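Local coordinates for protein NADPH-flavin oxidoreductase (Helicobacter pylori, PDB 2H0U) that binds FMN and probably uses NAD(P)H to reduce flavins or nitro compounds, at residues R13-K18 and D159-E164; F80-A85 and S189-F194. One frame throughout, in Å; residues are numbered along the deposited sequence.

Contact 1: R13-K18 and D159-E164. With FMN (flavin mononucleotide), chain B.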
loop_
_atom_site.group_PDB
_atom_site.type_symbol
_atom_site.label_atom_id
_atom_site.label_comp_id
_atom_site.label_asym_id
_atom_site.label_seq_id
_atom_site.Cartn_x
_atom_site.Cartn_y
_atom_site.Cartn_z
ATOM N N ARG A 13 -15.859 -2.577 3.442
ATOM C CA ARG A 13 -14.671 -3.212 2.873
ATOM C C ARG A 13 -14.157 -4.176 3.950
ATOM O O ARG A 13 -13.738 -3.739 5.006
ATOM C CB ARG A 13 -13.599 -2.132 2.567
ATOM C CG ARG A 13 -12.532 -2.516 1.469
ATOM C CD ARG A 13 -11.467 -3.554 1.943
ATOM N NE ARG A 13 -11.077 -3.304 3.333
ATOM C CZ ARG A 13 -10.673 -4.225 4.203
ATOM N NH1 ARG A 13 -10.530 -5.486 3.818
ATOM N NH2 ARG A 13 -10.439 -3.870 5.465
ATOM N N PHE A 14 -14.213 -5.481 3.696
ATOM C CA PHE A 14 -13.669 -6.445 4.637
ATOM C C PHE A 14 -13.064 -7.568 3.817
ATOM O O PHE A 14 -13.246 -7.627 2.607
ATOM C CB PHE A 14 -14.760 -6.997 5.580
ATOM C CG PHE A 14 -15.653 -8.029 4.939
ATOM C CD1 PHE A 14 -15.541 -9.392 5.268
ATOM C CD2 PHE A 14 -16.641 -7.633 4.012
ATOM C CE1 PHE A 14 -16.402 -10.332 4.678
ATOM C CE2 PHE A 14 -17.461 -8.575 3.395
ATOM C CZ PHE A 14 -17.356 -9.910 3.725
ATOM N N ALA A 15 -12.335 -8.454 4.475
ATOM C CA ALA A 15 -11.684 -9.536 3.757
ATOM C C ALA A 15 -12.709 -10.651 3.516
ATOM O O ALA A 15 -12.947 -11.542 4.378
ATOM C CB ALA A 15 -10.444 -10.043 4.523
ATOM N N ALA A 16 -13.352 -10.583 2.346
ATOM C CA ALA A 16 -14.383 -11.558 2.009
ATOM C C ALA A 16 -13.754 -12.895 1.655
ATOM O O ALA A 16 -12.916 -12.991 0.744
ATOM C CB ALA A 16 -15.264 -11.028 0.854
ATOM N N LYS A 17 -14.160 -13.942 2.372
ATOM C CA LYS A 17 -13.618 -15.296 2.130
ATOM C C LYS A 17 -14.581 -16.228 1.399
ATOM O O LYS A 17 -14.154 -17.282 0.888
ATOM C CB LYS A 17 -13.207 -15.993 3.441
ATOM C CG LYS A 17 -12.101 -15.335 4.316
ATOM C CD LYS A 17 -11.181 -14.341 3.603
ATOM C CE LYS A 17 -10.355 -13.560 4.645
ATOM N NZ LYS A 17 -9.795 -14.404 5.782
ATOM N N LYS A 18 -15.869 -15.883 1.389
ATOM C CA LYS A 18 -16.913 -16.673 0.739
ATOM C C LYS A 18 -17.661 -15.836 -0.310
ATOM O O LYS A 18 -18.204 -14.763 -0.013
ATOM C CB LYS A 18 -17.924 -17.208 1.758
ATOM C CG LYS A 18 -17.375 -18.152 2.790
ATOM C CD LYS A 18 -18.558 -18.999 3.303
ATOM C CE LYS A 18 -18.183 -20.104 4.271
ATOM N NZ LYS A 18 -18.259 -19.609 5.675
ATOM N N ASP A 159 -16.913 -6.995 -3.485
ATOM C CA ASP A 159 -16.051 -7.428 -2.390
ATOM C C ASP A 159 -14.705 -7.836 -2.850
ATOM O O ASP A 159 -14.472 -7.959 -4.045
ATOM C CB ASP A 159 -16.731 -8.552 -1.617
ATOM C CG ASP A 159 -17.972 -8.072 -0.931
ATOM O OD1 ASP A 159 -17.843 -7.484 0.176
ATOM O OD2 ASP A 159 -19.069 -8.326 -1.470
ATOM N N SER A 160 -13.767 -7.961 -1.901
ATOM C CA SER A 160 -12.373 -8.281 -2.262
ATOM C C SER A 160 -11.704 -8.971 -1.082
ATOM O O SER A 160 -12.244 -8.944 0.045
ATOM C CB SER A 160 -11.592 -7.015 -2.674
ATOM O OG SER A 160 -11.429 -6.128 -1.571
ATOM N N CYS A 161 -10.559 -9.593 -1.335
ATOM C CA CYS A 161 -9.679 -10.081 -0.295
ATOM C C CYS A 161 -8.241 -9.940 -0.775
ATOM O O CYS A 161 -7.898 -10.418 -1.868
ATOM C CB CYS A 161 -9.992 -11.542 0.090
ATOM S SG CYS A 161 -9.032 -12.064 1.598
ATOM N N PRO A 162 -7.395 -9.245 0.022
ATOM C CA PRO A 162 -5.955 -9.159 -0.285
ATOM C C PRO A 162 -5.367 -10.524 0.049
ATOM O O PRO A 162 -5.847 -11.179 0.984
ATOM C CB PRO A 162 -5.424 -8.143 0.734
ATOM C CG PRO A 162 -6.606 -7.669 1.532
ATOM C CD PRO A 162 -7.728 -8.618 1.321
ATOM N N ILE A 163 -4.335 -10.932 -0.681
ATOM C CA ILE A 163 -3.828 -12.295 -0.564
ATOM C C ILE A 163 -2.291 -12.310 -0.640
ATOM O O ILE A 163 -1.710 -11.967 -1.659
ATOM C CB ILE A 163 -4.418 -13.256 -1.674
ATOM C CG1 ILE A 163 -5.945 -13.419 -1.581
ATOM C CG2 ILE A 163 -3.703 -14.650 -1.633
ATOM C CD1 ILE A 163 -6.572 -14.061 -2.850
ATOM N N GLU A 164 -1.656 -12.711 0.465
ATOM C CA GLU A 164 -0.226 -12.979 0.507
ATOM C C GLU A 164 0.062 -14.479 0.679
ATOM O O GLU A 164 1.209 -14.886 0.538
ATOM C CB GLU A 164 0.437 -12.218 1.685
ATOM C CG GLU A 164 0.698 -10.714 1.407
ATOM C CD GLU A 164 1.315 -10.011 2.633
ATOM O OE1 GLU A 164 1.589 -10.701 3.638
ATOM O OE2 GLU A 164 1.576 -8.794 2.560
HETATM N N1 FMN B . -6.639 -13.465 4.111
HETATM C C2 FMN B . -6.574 -14.794 3.718
HETATM O O2 FMN B . -7.473 -15.555 4.055
HETATM N N3 FMN B . -5.509 -15.278 3.004
HETATM C C4 FMN B . -4.471 -14.443 2.679
HETATM O O4 FMN B . -3.592 -14.839 1.917
HETATM C C4A FMN B . -4.517 -13.099 3.111
HETATM N N5 FMN B . -3.486 -12.246 2.800
HETATM C C5A FMN B . -3.552 -10.900 3.120
HETATM C C6 FMN B . -2.469 -10.082 2.740
HETATM C C7 FMN B . -2.534 -8.720 3.075
HETATM C C7M FMN B . -1.599 -7.788 2.360
HETATM C C8 FMN B . -3.613 -8.185 3.805
HETATM C C8M FMN B . -3.788 -6.663 3.890
HETATM C C9 FMN B . -4.664 -9.013 4.170
HETATM C C9A FMN B . -4.626 -10.385 3.845
HETATM N N10 FMN B . -5.665 -11.246 4.225
HETATM C C10 FMN B . -5.613 -12.601 3.816
HETATM C "C1'" FMN B . -6.855 -10.777 5.009
HETATM C "C2'" FMN B . -6.486 -10.323 6.429
HETATM O "O2'" FMN B . -6.576 -11.437 7.285
HETATM C "C3'" FMN B . -7.501 -9.244 6.829
HETATM O "O3'" FMN B . -7.373 -8.123 5.976
HETATM C "C4'" FMN B . -7.351 -8.701 8.245
HETATM O "O4'" FMN B . -7.639 -9.755 9.149
HETATM C "C5'" FMN B . -8.248 -7.489 8.565
HETATM O "O5'" FMN B . -9.610 -7.914 8.379
HETATM P P FMN B . -10.549 -7.136 7.340
HETATM O O1P FMN B . -9.800 -7.116 6.033
HETATM O O2P FMN B . -11.836 -7.952 7.237
HETATM O O3P FMN B . -10.833 -5.740 7.830
HETATM O O HOH W 1 -10.790 -6.725 1.236
HETATM O O HOH W 2 -15.135 -6.977 0.843
#
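The F14 ring meets D159 at its CE2 corner, where OD1 sits 3.4 Å from CE2 at an oblique approach, the ring and carboxylate planes being 73° apart. Over one face, offset toward the rim, the A16 amide N stands 3.8 Å above the ring plane; at the edge lies phosphate oxygen O2P of FMN. F14 CG falls between its own backbone N and carbonyl carbon (chi1 77°), which folds the ring back beneath the A16 amide. The R13 guanidinium has FMN O1P and a water in its plane at the edge: NH1 is 2.8 Å from O1P, and NH2 bonds O3P as well. Bends at chi2 and chi3 of R13 swing this group round to the phosphate.

Backbone joins the segments through one hydrogen bond, A16 N to S160 O at 3.0 Å. Nearby, the F14 and S160 carbonyl oxygens lie close together as two acceptors; two waters donate to F14 O, one of them bridging to D159 OD1 and the other to S160 OG and R13 NH1. The other carboxylate oxygen of D159 is taken by R197 N.

A15 N adds a 2.9 Å bond to FMN O2P. Farther along, P162 CG lies 3.5 Å from FMN C9, over a face of the flavin, and C161 SG covers the same face near N1. K17 packs CE on that sulfur and reaches FMN O2 with NZ at 3.1 Å, where its charge may stabilise reduced flavin. E164 N bonds FMN N5 at 3.0 Å, while its carboxylate is gripped by Y143 and by S43, W137 and Q141 of the second subunit. This is the FMN site of the nitroreductase fold, closed at the dimer interface.

Contact 2: F80-A85 and S189-F194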
loop_
_atom_site.group_PDB
_atom_site.type_symbol
_atom_site.label_atom_id
_atom_site.label_comp_id
_atom_site.label_asym_id
_atom_site.label_seq_id
_atom_site.Cartn_x
_atom_site.Cartn_y
_atom_site.Cartn_z
ATOM N N PHE A 80 -9.404 -12.668 -10.258
ATOM C CA PHE A 80 -8.255 -12.892 -9.426
ATOM C C PHE A 80 -6.998 -12.173 -9.994
ATOM O O PHE A 80 -6.582 -12.490 -11.091
ATOM C CB PHE A 80 -8.039 -14.380 -9.362
ATOM C CG PHE A 80 -7.074 -14.786 -8.322
ATOM C CD1 PHE A 80 -7.532 -15.224 -7.104
ATOM C CD2 PHE A 80 -5.719 -14.740 -8.571
ATOM C CE1 PHE A 80 -6.660 -15.621 -6.121
ATOM C CE2 PHE A 80 -4.813 -15.123 -7.574
ATOM C CZ PHE A 80 -5.292 -15.565 -6.349
ATOM N N VAL A 81 -6.397 -11.252 -9.240
ATOM C CA VAL A 81 -5.308 -10.389 -9.764
ATOM C C VAL A 81 -3.972 -10.749 -9.110
ATOM O O VAL A 81 -3.903 -10.910 -7.907
ATOM C CB VAL A 81 -5.643 -8.862 -9.614
ATOM C CG1 VAL A 81 -4.482 -7.954 -10.051
ATOM C CG2 VAL A 81 -6.935 -8.527 -10.405
ATOM N N ILE A 82 -2.922 -10.906 -9.927
ATOM C CA ILE A 82 -1.575 -11.079 -9.403
ATOM C C ILE A 82 -0.834 -9.790 -9.719
ATOM O O ILE A 82 -0.664 -9.416 -10.920
ATOM C CB ILE A 82 -0.848 -12.279 -10.050
ATOM C CG1 ILE A 82 -1.657 -13.577 -9.772
ATOM C CG2 ILE A 82 0.615 -12.361 -9.525
ATOM C CD1 ILE A 82 -1.202 -14.878 -10.598
ATOM N N TYR A 83 -0.418 -9.100 -8.657
ATOM C CA TYR A 83 0.320 -7.833 -8.797
ATOM C C TYR A 83 1.804 -8.134 -8.895
ATOM O O TYR A 83 2.356 -8.756 -8.000
ATOM C CB TYR A 83 0.079 -6.921 -7.584
ATOM C CG TYR A 83 -1.382 -6.538 -7.462
ATOM C CD1 TYR A 83 -1.842 -5.299 -7.971
ATOM C CD2 TYR A 83 -2.286 -7.393 -6.823
ATOM C CE1 TYR A 83 -3.203 -4.943 -7.890
ATOM C CE2 TYR A 83 -3.674 -7.031 -6.703
ATOM C CZ TYR A 83 -4.095 -5.816 -7.225
ATOM O OH TYR A 83 -5.423 -5.467 -7.133
ATOM N N LEU A 84 2.419 -7.730 -10.001
ATOM C CA LEU A 84 3.874 -7.827 -10.168
ATOM C C LEU A 84 4.505 -6.464 -9.919
ATOM O O LEU A 84 3.893 -5.414 -10.181
ATOM C CB LEU A 84 4.251 -8.304 -11.576
ATOM C CG LEU A 84 3.510 -9.510 -12.201
ATOM C CD1 LEU A 84 4.040 -9.653 -13.656
ATOM C CD2 LEU A 84 3.668 -10.789 -11.334
ATOM N N ALA A 85 5.716 -6.502 -9.371
ATOM C CA ALA A 85 6.537 -5.321 -9.120
ATOM C C ALA A 85 7.864 -5.500 -9.876
ATOM O O ALA A 85 8.371 -6.642 -10.043
ATOM C CB ALA A 85 6.772 -5.165 -7.644
ATOM N N SER A 189 4.396 -9.683 -6.358
ATOM C CA SER A 189 4.342 -8.784 -5.210
ATOM C C SER A 189 3.271 -9.193 -4.206
ATOM O O SER A 189 3.565 -9.392 -3.014
ATOM C CB SER A 189 4.163 -7.312 -5.684
ATOM O OG SER A 189 3.959 -6.480 -4.545
ATOM N N VAL A 190 2.043 -9.353 -4.689
ATOM C CA VAL A 190 0.892 -9.649 -3.809
ATOM C C VAL A 190 -0.249 -10.064 -4.738
ATOM O O VAL A 190 -0.106 -9.944 -5.977
ATOM C CB VAL A 190 0.541 -8.425 -2.902
ATOM C CG1 VAL A 190 0.071 -7.194 -3.740
ATOM C CG2 VAL A 190 -0.417 -8.804 -1.744
HETATM N N MSE A 191 -1.322 -10.620 -4.182
HETATM C CA MSE A 191 -2.507 -10.928 -4.995
HETATM C C MSE A 191 -3.761 -10.365 -4.320
HETATM O O MSE A 191 -3.730 -9.959 -3.167
HETATM C CB MSE A 191 -2.653 -12.440 -5.210
HETATM C CG MSE A 191 -1.395 -13.118 -5.717
HETATM SE SE MSE A 191 -1.756 -15.043 -5.885
HETATM C CE MSE A 191 0.077 -15.563 -6.377
ATOM N N ALA A 192 -4.848 -10.296 -5.065
ATOM C CA ALA A 192 -6.147 -9.977 -4.497
ATOM C C ALA A 192 -7.195 -10.650 -5.337
ATOM O O ALA A 192 -7.022 -10.822 -6.555
ATOM C CB ALA A 192 -6.409 -8.469 -4.431
ATOM N N CYS A 193 -8.298 -11.018 -4.705
ATOM C CA CYS A 193 -9.451 -11.488 -5.468
ATOM C C CYS A 193 -10.598 -10.540 -5.282
ATOM O O CYS A 193 -10.654 -9.799 -4.289
ATOM C CB CYS A 193 -9.836 -12.906 -5.070
ATOM S SG CYS A 193 -10.390 -13.121 -3.402
ATOM N N PHE A 194 -11.509 -10.548 -6.254
ATOM C CA PHE A 194 -12.637 -9.613 -6.267
ATOM C C PHE A 194 -13.873 -10.411 -6.650
ATOM O O PHE A 194 -13.768 -11.357 -7.454
ATOM C CB PHE A 194 -12.395 -8.523 -7.330
ATOM C CG PHE A 194 -11.196 -7.639 -7.033
ATOM C CD1 PHE A 194 -11.373 -6.434 -6.344
ATOM C CD2 PHE A 194 -9.903 -8.065 -7.355
ATOM C CE1 PHE A 194 -10.250 -5.617 -6.012
ATOM C CE2 PHE A 194 -8.752 -7.236 -7.064
ATOM C CZ PHE A 194 -8.934 -6.048 -6.379
#
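M191, a selenomethionine, runs its extended chain along I82 and sets SE against the edge of the F80 ring, 3.5 Å from CE2, a Met-aromatic contact. With CG anti to the backbone N (chi1 -168°), F80 carries its ring across toward the partner strand. There CD1 rests on C193 CB, and the A192 carbonyl oxygen sits over one ring face. I163 of strand 159-163 packs on both F80 and M191.

Beneath these side chains two central strands of the four-stranded antiparallel sheet pair, V81 with A192 and Y83 with V190 being the hydrogen-bonded pairs; V81 N to A192 O is short, 2.8 Å, and nearly straight. A classic beta bulge breaks the rhythm where S189 and V190 both face Y83, whose carbonyl oxygen takes S189 N at 2.8 Å and V190 N only weakly.

On the opposite face the Y83 ring stands edge-on to strand 189-194. Its edge settles into the dip above small A192, CE2 of Y83 lying 3.8 Å from A192 CB, with V190 CG1 alongside at Y83 CB and V81 CG1 above one ring face. The ring ends at F194, where Y83 OH, buried without a polar partner in the model, abuts CZ at 3.6 Å in the plane of that ring.

Overall arrangement
Strand 186-195 is the common element: contact 2 pairs it with strand 79-86 on one flank, and strand 159-163 of contact 1 lies along the other. The two contacts have centres 12 Å apart and are joined by probable backbone hydrogen bonds, I163 N to M191 O at 2.7 Å and C161 O to C193 N at 2.9 Å. S160 CB also packs on C193 O, and I163 O on V190 CG2. Contact 1 lines the flavin directly. Contact 2 stands behind it, although the V190 side chain comes within about 4 Å of both a bound FMN and the E164 side chain. Along the chain the four segments alternate.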